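Adenine phosphoribosyltransferase (Leishmania donovani, PDB 1QB7) probably catalyses the salvage of adenine, joining it to 5-phospho-alpha-D-ribose 1-diphosphate to give AMP and diphosphate, and works as a homodimer. Local coordinates at residues 14-19 / 58-63; 33-38 / 221-226; 139-144 / 159-164; 184-187 / 193-196. All blocks are in the same frame, centred on the assembly; numbering follows the deposited sequence. Where two conformers were deposited one is given.

Contact 1. Residues 14-19 / 58-63; sequences DSHALS and RDFLVQ
His16 meets Phe60 in an offset edge-to-face (T-shaped) pair: the edge of the phenylalanine is directed at the face of the imidazole, with the ring planes at 89° and the centroids 5.1 Å apart. The closest atoms are His16 NE2 and Phe60 CE1, 3.6 Å apart. The other ring nitrogen is already engaged. His16 ND1 accepts the backbone N of Leu18 at 2.9 Å, nearly in the ring plane and with an N-H...N angle of 163°, which fixes how the ring is turned. His16 is thus the N-cap of helix 17-25, and a single side chain both caps that helix and supplies the aromatic surface for helix 51-67, part of the phosphoribosyltransferase core. Two residues on, Leu18 sets its CD2 branch against the root of the same phenylalanine, 3.6 Å from Phe60 CB and equally close to CG, the two side chains crossing at about a right angle. Phe60 reaches both partners because its CG is anti to the backbone N (chi1 -177°), which carries the ring out from helix 51-67. Leu12 of strand 9-12 and Leu202 touch Leu18 and Phe60 alike. Two residues before Phe60, Arg58 grips Asp59 OD1 side-on through NE and NH2, and its NH1 forms a salt bridge with Glu92 of the second subunit.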
# COMPACT_ATOMS: atom_id res chain seq x y z
N ASP A 14 -1.59 -23.95 13.32
CA ASP A 14 -2.89 -23.92 12.62
C ASP A 14 -4.17 -23.98 13.44
O ASP A 14 -5.27 -23.87 12.89
CB ASP A 14 -2.94 -24.94 11.48
CG ASP A 14 -2.83 -26.39 11.94
OD1 ASP A 14 -3.14 -26.70 13.12
OD2 ASP A 14 -2.45 -27.23 11.10
N SER A 15 -4.04 -24.17 14.75
CA SER A 15 -5.21 -24.23 15.61
C SER A 15 -5.65 -22.80 15.96
O SER A 15 -6.82 -22.57 16.31
CB SER A 15 -4.91 -25.01 16.89
OG SER A 15 -4.15 -24.22 17.79
N HIS A 16 -4.72 -21.85 15.84
CA HIS A 16 -4.99 -20.45 16.15
C HIS A 16 -6.13 -19.89 15.31
O HIS A 16 -6.24 -20.20 14.13
CB HIS A 16 -3.73 -19.61 15.92
CG HIS A 16 -3.77 -18.28 16.60
ND1 HIS A 16 -4.56 -17.24 16.15
CD2 HIS A 16 -3.14 -17.82 17.70
CE1 HIS A 16 -4.42 -16.20 16.96
NE2 HIS A 16 -3.56 -16.52 17.90
N ALA A 17 -6.98 -19.08 15.94
CA ALA A 17 -8.11 -18.47 15.25
C ALA A 17 -7.70 -17.69 13.99
O ALA A 17 -8.40 -17.71 12.98
CB ALA A 17 -8.89 -17.57 16.21
N LEU A 18 -6.55 -17.02 14.05
CA LEU A 18 -6.05 -16.25 12.91
C LEU A 18 -5.68 -17.16 11.74
O LEU A 18 -5.96 -16.84 10.58
CB LEU A 18 -4.85 -15.40 13.33
CG LEU A 18 -4.06 -14.69 12.21
CD1 LEU A 18 -4.98 -13.80 11.36
CD2 LEU A 18 -2.94 -13.87 12.82
N SER A 19 -5.02 -18.28 12.04
CA SER A 19 -4.61 -19.23 11.02
C SER A 19 -5.84 -19.81 10.31
O SER A 19 -5.86 -19.99 9.09
CB SER A 19 -3.80 -20.36 11.65
OG SER A 19 -3.52 -21.37 10.71
N ARG A 58 -4.18 -7.53 12.26
CA ARG A 58 -3.80 -6.30 12.96
C ARG A 58 -3.66 -6.56 14.46
O ARG A 58 -2.64 -6.23 15.06
CB ARG A 58 -4.85 -5.22 12.69
CG ARG A 58 -4.45 -3.81 13.09
CD ARG A 58 -4.57 -3.56 14.58
NE ARG A 58 -5.89 -3.93 15.10
CZ ARG A 58 -6.98 -3.17 15.03
NH1 ARG A 58 -6.92 -1.96 14.48
NH2 ARG A 58 -8.12 -3.61 15.53
N ASP A 59 -4.69 -7.16 15.06
CA ASP A 59 -4.68 -7.45 16.49
C ASP A 59 -3.53 -8.35 16.91
O ASP A 59 -2.84 -8.07 17.89
CB ASP A 59 -6.00 -8.09 16.93
CG ASP A 59 -7.17 -7.13 16.88
OD1 ASP A 59 -6.95 -5.90 16.88
OD2 ASP A 59 -8.32 -7.61 16.85
N PHE A 60 -3.33 -9.43 16.17
CA PHE A 60 -2.27 -10.39 16.47
C PHE A 60 -0.87 -9.78 16.44
O PHE A 60 -0.12 -9.87 17.41
CB PHE A 60 -2.36 -11.59 15.53
CG PHE A 60 -1.33 -12.66 15.82
CD1 PHE A 60 -1.61 -13.68 16.73
CD2 PHE A 60 -0.08 -12.62 15.22
CE1 PHE A 60 -0.65 -14.64 17.04
CE2 PHE A 60 0.89 -13.58 15.53
CZ PHE A 60 0.60 -14.59 16.44
N LEU A 61 -0.52 -9.14 15.32
CA LEU A 61 0.81 -8.54 15.18
C LEU A 61 1.06 -7.38 16.14
O LEU A 61 2.17 -7.22 16.65
CB LEU A 61 1.06 -8.14 13.72
CG LEU A 61 1.14 -9.35 12.79
CD1 LEU A 61 1.31 -8.93 11.34
CD2 LEU A 61 2.30 -10.25 13.21
N VAL A 62 0.03 -6.58 16.41
CA VAL A 62 0.18 -5.47 17.35
C VAL A 62 0.51 -6.06 18.73
O VAL A 62 1.45 -5.61 19.39
CB VAL A 62 -1.10 -4.60 17.41
CG1 VAL A 62 -1.05 -3.66 18.62
CG2 VAL A 62 -1.24 -3.78 16.13
N GLN A 63 -0.24 -7.08 19.14
CA GLN A 63 -0.01 -7.74 20.43
C GLN A 63 1.40 -8.32 20.48
O GLN A 63 2.10 -8.19 21.48
CB GLN A 63 -1.03 -8.84 20.67
CG GLN A 63 -2.42 -8.32 21.00
CD GLN A 63 -3.51 -9.35 20.76
OE1 GLN A 63 -3.23 -10.53 20.52
NE2 GLN A 63 -4.76 -8.90 20.81

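Contact 2. Residues 33-38 / 221-226; sequences FSPRNV and GPRVLS
The contact of Arg223 with Phe33, Ser34 and Pro35 is largely one of a side chain against backbone. Its apolar part is made by the methylene stem, with Arg223 CD lying 3.5 Å from Phe33 C.

The polar part is a carbonyl over a face: Ser34 O sits 3.6 Å above the guanidinium plane of Arg223, over its centre, and Pro35 N lies over the same face nearer the rim. A bend at chi3 (85°) turns the guanidinium against this peptide. Approach over the face does not use the N-H groups, and Ser34 O to Arg223 NE measures 3.7 Å.

Hydrogen bonding appears within 33-38 instead, where Arg36 N donates to Ser34 OG at 3.1 Å, forming an ST turn. The turn leads to Arg36, which touches the bound adenine.

Arg223 finds its hydrogen-bond acceptors in the second subunit, NH1 using Asn106 O and NH2 using Ala103 O. Residues 224-226 also continue as a parallel beta ladder with that chain. The cation therefore presents a face to its own chain and its NH1 and NH2 to the other, so that a loop of the adenine pocket packs against a residue tied across the dimer interface.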
# COMPACT_ATOMS: atom_id res chain seq x y z
N PHE A 33 -6.39 -16.68 -14.76
CA PHE A 33 -7.18 -15.76 -13.93
C PHE A 33 -6.30 -14.89 -13.02
O PHE A 33 -6.81 -14.27 -12.10
CB PHE A 33 -8.17 -16.52 -13.05
CG PHE A 33 -9.31 -17.14 -13.81
CD1 PHE A 33 -10.42 -16.38 -14.15
CD2 PHE A 33 -9.28 -18.49 -14.15
CE1 PHE A 33 -11.50 -16.96 -14.83
CE2 PHE A 33 -10.35 -19.08 -14.83
CZ PHE A 33 -11.46 -18.32 -15.17
N SER A 34 -5.00 -14.85 -13.29
CA SER A 34 -4.08 -14.05 -12.46
C SER A 34 -3.09 -13.24 -13.31
O SER A 34 -3.02 -13.40 -14.54
CB SER A 34 -3.33 -14.96 -11.47
OG SER A 34 -1.99 -15.20 -11.88
N PRO A 35 -2.32 -12.34 -12.67
CA PRO A 35 -1.34 -11.51 -13.36
C PRO A 35 0.06 -12.11 -13.43
O PRO A 35 0.94 -11.57 -14.10
CB PRO A 35 -1.33 -10.25 -12.51
CG PRO A 35 -1.43 -10.81 -11.12
CD PRO A 35 -2.49 -11.89 -11.27
N ARG A 36 0.27 -13.22 -12.73
CA ARG A 36 1.58 -13.86 -12.69
C ARG A 36 1.49 -15.32 -13.11
O ARG A 36 0.45 -15.96 -12.97
CB ARG A 36 2.14 -13.77 -11.27
CG ARG A 36 3.59 -13.34 -11.19
CD ARG A 36 4.03 -13.34 -9.73
NE ARG A 36 5.43 -12.93 -9.56
CZ ARG A 36 6.48 -13.64 -9.96
NH1 ARG A 36 6.31 -14.81 -10.56
NH2 ARG A 36 7.71 -13.19 -9.73
N ASN A 37 2.60 -15.86 -13.62
CA ASN A 37 2.62 -17.24 -14.05
C ASN A 37 3.13 -18.18 -12.95
O ASN A 37 4.26 -18.66 -12.99
CB ASN A 37 3.44 -17.41 -15.33
CG ASN A 37 3.38 -18.83 -15.89
OD1 ASN A 37 4.35 -19.33 -16.45
ND2 ASN A 37 2.23 -19.49 -15.73
N VAL A 38 2.29 -18.38 -11.95
CA VAL A 38 2.58 -19.29 -10.84
C VAL A 38 1.35 -20.19 -10.76
O VAL A 38 0.26 -19.79 -11.17
CB VAL A 38 2.82 -18.54 -9.49
CG1 VAL A 38 4.11 -17.75 -9.54
CG2 VAL A 38 1.65 -17.63 -9.16
N GLY A 221 -14.82 -16.51 -21.29
CA GLY A 221 -14.60 -15.15 -21.76
C GLY A 221 -13.20 -14.65 -21.41
O GLY A 221 -12.36 -15.42 -20.94
N PRO A 222 -12.92 -13.36 -21.64
CA PRO A 222 -11.62 -12.75 -21.35
C PRO A 222 -11.46 -12.51 -19.85
O PRO A 222 -12.45 -12.47 -19.13
CB PRO A 222 -11.69 -11.43 -22.12
CG PRO A 222 -13.14 -11.07 -22.00
CD PRO A 222 -13.82 -12.38 -22.28
N ARG A 223 -10.22 -12.36 -19.39
CA ARG A 223 -9.97 -12.11 -17.98
C ARG A 223 -10.31 -10.67 -17.59
O ARG A 223 -10.78 -10.41 -16.48
CB ARG A 223 -8.52 -12.41 -17.60
CG ARG A 223 -8.28 -12.30 -16.09
CD ARG A 223 -6.86 -12.65 -15.68
NE ARG A 223 -5.91 -11.55 -15.79
CZ ARG A 223 -5.55 -10.76 -14.78
NH1 ARG A 223 -6.09 -10.92 -13.57
NH2 ARG A 223 -4.66 -9.80 -14.97
N VAL A 224 -10.11 -9.75 -18.53
CA VAL A 224 -10.37 -8.33 -18.30
C VAL A 224 -11.48 -7.77 -19.20
O VAL A 224 -11.47 -7.98 -20.42
CB VAL A 224 -9.08 -7.49 -18.50
CG1 VAL A 224 -9.31 -6.03 -18.12
CG2 VAL A 224 -7.93 -8.07 -17.69
N LEU A 225 -12.44 -7.09 -18.59
CA LEU A 225 -13.57 -6.48 -19.28
C LEU A 225 -13.49 -4.97 -19.10
O LEU A 225 -12.99 -4.49 -18.09
CB LEU A 225 -14.89 -6.98 -18.69
CG LEU A 225 -15.19 -8.48 -18.64
CD1 LEU A 225 -14.49 -9.14 -17.44
CD2 LEU A 225 -16.70 -8.65 -18.51
N SER A 226 -13.96 -4.21 -20.09
CA SER A 226 -13.94 -2.75 -19.97
C SER A 226 -15.17 -2.30 -19.18
O SER A 226 -16.15 -3.04 -19.09
CB SER A 226 -13.95 -2.09 -21.35
OG SER A 226 -15.14 -2.42 -22.04

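Contact 3. Residues 139-144 / 159-164; sequences SRVVLI and QLVEAS
Strand 140-145 packs against the last turns of helix 152-163, and the two backbones come nearest at Val141 and Val161, whose CA atoms are 7.4 Å apart. Val161 is the one helix side chain of the segment that reaches the strand, and its two methyls divide the work. CG1, anti to the backbone N (chi1 175°), meets Val141 CG2 at 4.0 Å. CG2 lies 4.1 Å from Val141 CB and 4.1 Å from Leu143 CD1, the latter contact being less certain because Leu143 was modelled in two conformers. The valines slide past each other in opposite directions, whereas Leu143 crosses Val161 obliquely. Strand alternation accounts for this pattern, since Val141 and Leu143 turn toward the helix while Arg140 and Val142 turn away. Strand 140-145, helix 152-163 and strand 167-173, which lies alongside and parallel to the first, form a beta-alpha-beta crossover of the type I phosphoribosyltransferase fold. The family's phosphoribosyl diphosphate motif spans the end of the strand, the connecting loop and the start of the helix, with Asp145 and Thr153 binding magnesium. Val168 of strand 167-173 also touches Val161, so both strands pack on the same valine. Where the helix ends, Ser164 OG turns back to donate to Leu160 O at 2.8 Å, tilted 25° from the carbonyl plane. Nearby, Ala163 packs on Cys227 of the second subunit.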
# COMPACT_ATOMS: atom_id res chain seq x y z
N SER A 139 18.27 1.19 15.12
CA SER A 139 16.87 0.86 14.81
C SER A 139 16.66 -0.65 14.74
O SER A 139 17.55 -1.39 14.32
CB SER A 139 16.45 1.47 13.47
OG SER A 139 16.56 2.88 13.46
N ARG A 140 15.49 -1.09 15.19
CA ARG A 140 15.12 -2.49 15.16
C ARG A 140 13.90 -2.52 14.25
O ARG A 140 12.81 -2.11 14.63
CB ARG A 140 14.83 -2.98 16.58
CG ARG A 140 16.07 -2.95 17.48
CD ARG A 140 15.78 -3.37 18.91
NE ARG A 140 14.85 -2.46 19.58
CZ ARG A 140 15.19 -1.30 20.14
NH1 ARG A 140 16.45 -0.89 20.13
NH2 ARG A 140 14.26 -0.55 20.73
N VAL A 141 14.12 -3.01 13.04
CA VAL A 141 13.12 -3.03 11.99
C VAL A 141 12.39 -4.32 11.70
O VAL A 141 13.00 -5.37 11.53
CB VAL A 141 13.77 -2.57 10.65
CG1 VAL A 141 12.71 -2.30 9.59
CG2 VAL A 141 14.65 -1.35 10.88
N VAL A 142 11.07 -4.22 11.62
CA VAL A 142 10.22 -5.36 11.28
C VAL A 142 9.90 -5.21 9.80
O VAL A 142 9.41 -4.16 9.36
CB VAL A 142 8.91 -5.36 12.08
CG1 VAL A 142 7.97 -6.45 11.56
CG2 VAL A 142 9.20 -5.58 13.56
N LEU A 143 10.28 -6.22 9.02
CA LEU A 143 10.03 -6.25 7.57
C LEU A 143 8.70 -6.95 7.30
O LEU A 143 8.42 -8.00 7.87
CB LEU A 143 11.17 -6.98 6.86
CG LEU A 143 12.50 -6.26 6.66
CD1 LEU A 143 13.11 -5.83 7.98
CD2 LEU A 143 13.44 -7.18 5.91
N ILE A 144 7.86 -6.36 6.44
CA ILE A 144 6.56 -6.96 6.15
C ILE A 144 6.13 -6.92 4.68
O ILE A 144 6.41 -5.97 3.95
CB ILE A 144 5.45 -6.33 7.07
CG1 ILE A 144 4.13 -7.11 6.96
CG2 ILE A 144 5.22 -4.86 6.72
CD1 ILE A 144 3.12 -6.78 8.06
N GLN A 159 19.42 -6.19 3.22
CA GLN A 159 20.57 -5.39 2.79
C GLN A 159 20.40 -3.92 3.18
O GLN A 159 21.32 -3.30 3.69
CB GLN A 159 20.76 -5.50 1.28
CG GLN A 159 21.16 -6.89 0.81
CD GLN A 159 21.23 -7.00 -0.70
OE1 GLN A 159 20.58 -6.25 -1.43
NE2 GLN A 159 22.01 -7.96 -1.19
N LEU A 160 19.21 -3.38 2.92
CA LEU A 160 18.92 -1.98 3.21
C LEU A 160 18.98 -1.67 4.70
O LEU A 160 19.51 -0.63 5.10
CB LEU A 160 17.56 -1.59 2.61
CG LEU A 160 17.51 -1.57 1.08
CD1 LEU A 160 16.07 -1.47 0.60
CD2 LEU A 160 18.36 -0.42 0.53
N VAL A 161 18.48 -2.59 5.53
CA VAL A 161 18.51 -2.41 6.98
C VAL A 161 19.95 -2.49 7.50
O VAL A 161 20.38 -1.67 8.30
CB VAL A 161 17.60 -3.43 7.71
CG1 VAL A 161 17.74 -3.29 9.22
CG2 VAL A 161 16.14 -3.22 7.31
N GLU A 162 20.72 -3.47 7.01
CA GLU A 162 22.12 -3.62 7.42
C GLU A 162 22.93 -2.38 7.03
O GLU A 162 23.69 -1.86 7.84
CB GLU A 162 22.76 -4.87 6.80
CG GLU A 162 24.28 -4.93 6.88
CD GLU A 162 24.85 -6.16 6.20
OE1 GLU A 162 24.34 -6.57 5.13
OE2 GLU A 162 25.83 -6.72 6.74
N ALA A 163 22.76 -1.93 5.79
CA ALA A 163 23.48 -0.76 5.29
C ALA A 163 23.15 0.49 6.11
O ALA A 163 23.95 1.42 6.20
CB ALA A 163 23.17 -0.53 3.83
N SER A 164 21.96 0.51 6.70
CA SER A 164 21.51 1.62 7.53
C SER A 164 22.07 1.55 8.95
O SER A 164 21.77 2.39 9.79
CB SER A 164 19.99 1.64 7.59
OG SER A 164 19.44 1.93 6.33

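Contact 4. Residues 184-187 / 193-196; sequences EKIH and RYKD
The chain leaves helix 182-192 and doubles back beside it, bringing the CA atoms of His187 and Lys195 to 4.2 Å, close enough for backbone atoms to take a large share of the contact. Ile186 faces Tyr194 through its CG2 branch, which is anti to the backbone N and reaches Tyr194 CB at 3.8 Å. The carbonyl oxygen Ile186 O lies in the plane of the tyrosine ring, at its edge, and is nearest to Tyr194 CB (3.5 Å). That oxygen has a second role. A water donates to Ile186 O at 2.6 Å and accepts from Tyr194 N at 2.8 Å, which bridges the two backbones where they do not bond directly. His187 brings the CD2 edge of its imidazole up to Tyr194 O, 3.1 Å away and near the ring plane, and Lys195 O stands 3.6 Å from the same carbon at a slant. The neighbouring ring atom, NE2, is hydrogen-bonded to Ile197 O, and Phe199 meets the ring with planes at about 70°. Tyr194 itself is covered on one ring face by the stem of Arg193, and its other neighbours include Leu155 and Gln159 of helix 152-163. The contact thus joins a helix to the loop that follows it, and the side chain of Ile186 lies about 4 Å from Gly151, an AMP-binding residue. The carbonyl oxygens near CD2 are consistent with a weak C-H...O attraction, while the NE2 bond to Ile197 O helps to set the ring's position, and the water completes the pairing of a carbonyl and an amide that the loop keeps apart.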
# COMPACT_ATOMS: atom_id res chain seq x y z
N GLU A 184 15.30 -20.88 3.66
CA GLU A 184 16.43 -21.80 3.58
C GLU A 184 17.59 -21.16 2.79
O GLU A 184 18.73 -21.16 3.26
CB GLU A 184 16.02 -23.11 2.89
CG GLU A 184 16.02 -24.35 3.78
CD GLU A 184 14.76 -24.50 4.61
OE1 GLU A 184 14.17 -25.60 4.61
OE2 GLU A 184 17.06 -24.92 0.52
N LYS A 185 17.29 -20.62 1.61
CA LYS A 185 18.31 -20.00 0.76
C LYS A 185 18.94 -18.75 1.38
O LYS A 185 20.16 -18.56 1.30
CB LYS A 185 17.71 -19.66 -0.60
CG LYS A 185 17.22 -20.87 -1.36
CD LYS A 185 16.60 -20.48 -2.67
CE LYS A 185 16.10 -21.71 -3.41
NZ LYS A 185 15.60 -21.35 -4.76
N ILE A 186 18.12 -17.90 1.99
CA ILE A 186 18.63 -16.69 2.62
C ILE A 186 19.51 -17.04 3.82
O ILE A 186 20.53 -16.41 4.05
CB ILE A 186 17.47 -15.74 3.03
CG1 ILE A 186 16.82 -15.16 1.77
CG2 ILE A 186 17.97 -14.63 3.94
CD1 ILE A 186 15.56 -14.35 2.02
N HIS A 187 19.14 -18.10 4.53
CA HIS A 187 19.89 -18.56 5.70
C HIS A 187 21.23 -19.22 5.41
O HIS A 187 22.03 -19.42 6.32
CB HIS A 187 19.05 -19.51 6.53
CG HIS A 187 17.99 -18.83 7.34
ND1 HIS A 187 16.84 -19.48 7.73
CD2 HIS A 187 17.92 -17.58 7.83
CE1 HIS A 187 16.10 -18.64 8.43
NE2 HIS A 187 16.73 -17.48 8.51
N ARG A 193 25.46 -15.82 6.28
CA ARG A 193 25.55 -14.49 6.87
C ARG A 193 24.23 -13.98 7.44
O ARG A 193 24.22 -13.12 8.32
CB ARG A 193 26.13 -13.48 5.88
CG ARG A 193 25.35 -13.31 4.61
CD ARG A 193 25.90 -12.13 3.82
NE ARG A 193 25.86 -10.89 4.59
CZ ARG A 193 26.56 -9.80 4.29
NH1 ARG A 193 27.37 -9.80 3.24
NH2 ARG A 193 26.45 -8.71 5.04
N TYR A 194 23.12 -14.52 6.94
CA TYR A 194 21.79 -14.13 7.41
C TYR A 194 21.12 -15.25 8.21
O TYR A 194 19.91 -15.22 8.44
CB TYR A 194 20.91 -13.72 6.23
CG TYR A 194 21.44 -12.53 5.46
CD1 TYR A 194 21.58 -11.28 6.08
CD2 TYR A 194 21.79 -12.64 4.12
CE1 TYR A 194 22.06 -10.18 5.38
CE2 TYR A 194 22.28 -11.54 3.41
CZ TYR A 194 22.41 -10.32 4.05
OH TYR A 194 22.88 -9.23 3.35
N LYS A 195 21.94 -16.20 8.66
CA LYS A 195 21.49 -17.35 9.44
C LYS A 195 20.64 -16.97 10.64
O LYS A 195 19.71 -17.69 11.00
CB LYS A 195 22.70 -18.15 9.93
CG LYS A 195 22.36 -19.36 10.78
CD LYS A 195 23.60 -19.95 11.45
CE LYS A 195 23.24 -21.07 12.42
NZ LYS A 195 24.43 -21.61 13.13
N ASP A 196 20.94 -15.82 11.25
CA ASP A 196 20.22 -15.36 12.42
C ASP A 196 18.96 -14.55 12.15
O ASP A 196 18.31 -14.09 13.09
CB ASP A 196 21.15 -14.58 13.37
CG ASP A 196 22.26 -15.46 13.94
OD1 ASP A 196 21.98 -16.62 14.32
OD2 ASP A 196 23.41 -14.98 14.02
O HOH W 1 23.00 -16.53 4.94

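In the fold
Contacts 3 and 4 are the one pair that touch: their centres are 15 Å apart, and a salt bridge between Glu162 OE2 and Arg193 NH2 at 2.7 Å ties helix 152-163 to the loop after helix 182-192. Both lie on the magnesium side, with the side chains of Leu143 and Ile186 about 10 and 11 Å from the ion. Contact 2 lies across the chain's centre from them and holds Arg36 of the adenine pocket, with the side chain of Pro35 about 8 Å from the adenine. Contact 1 is away from the annotated sites, 24 Å from contact 3 between centres, though their nearest atoms are about 4 Å apart. Contacts 1, 2 and 3 all reach the second subunit.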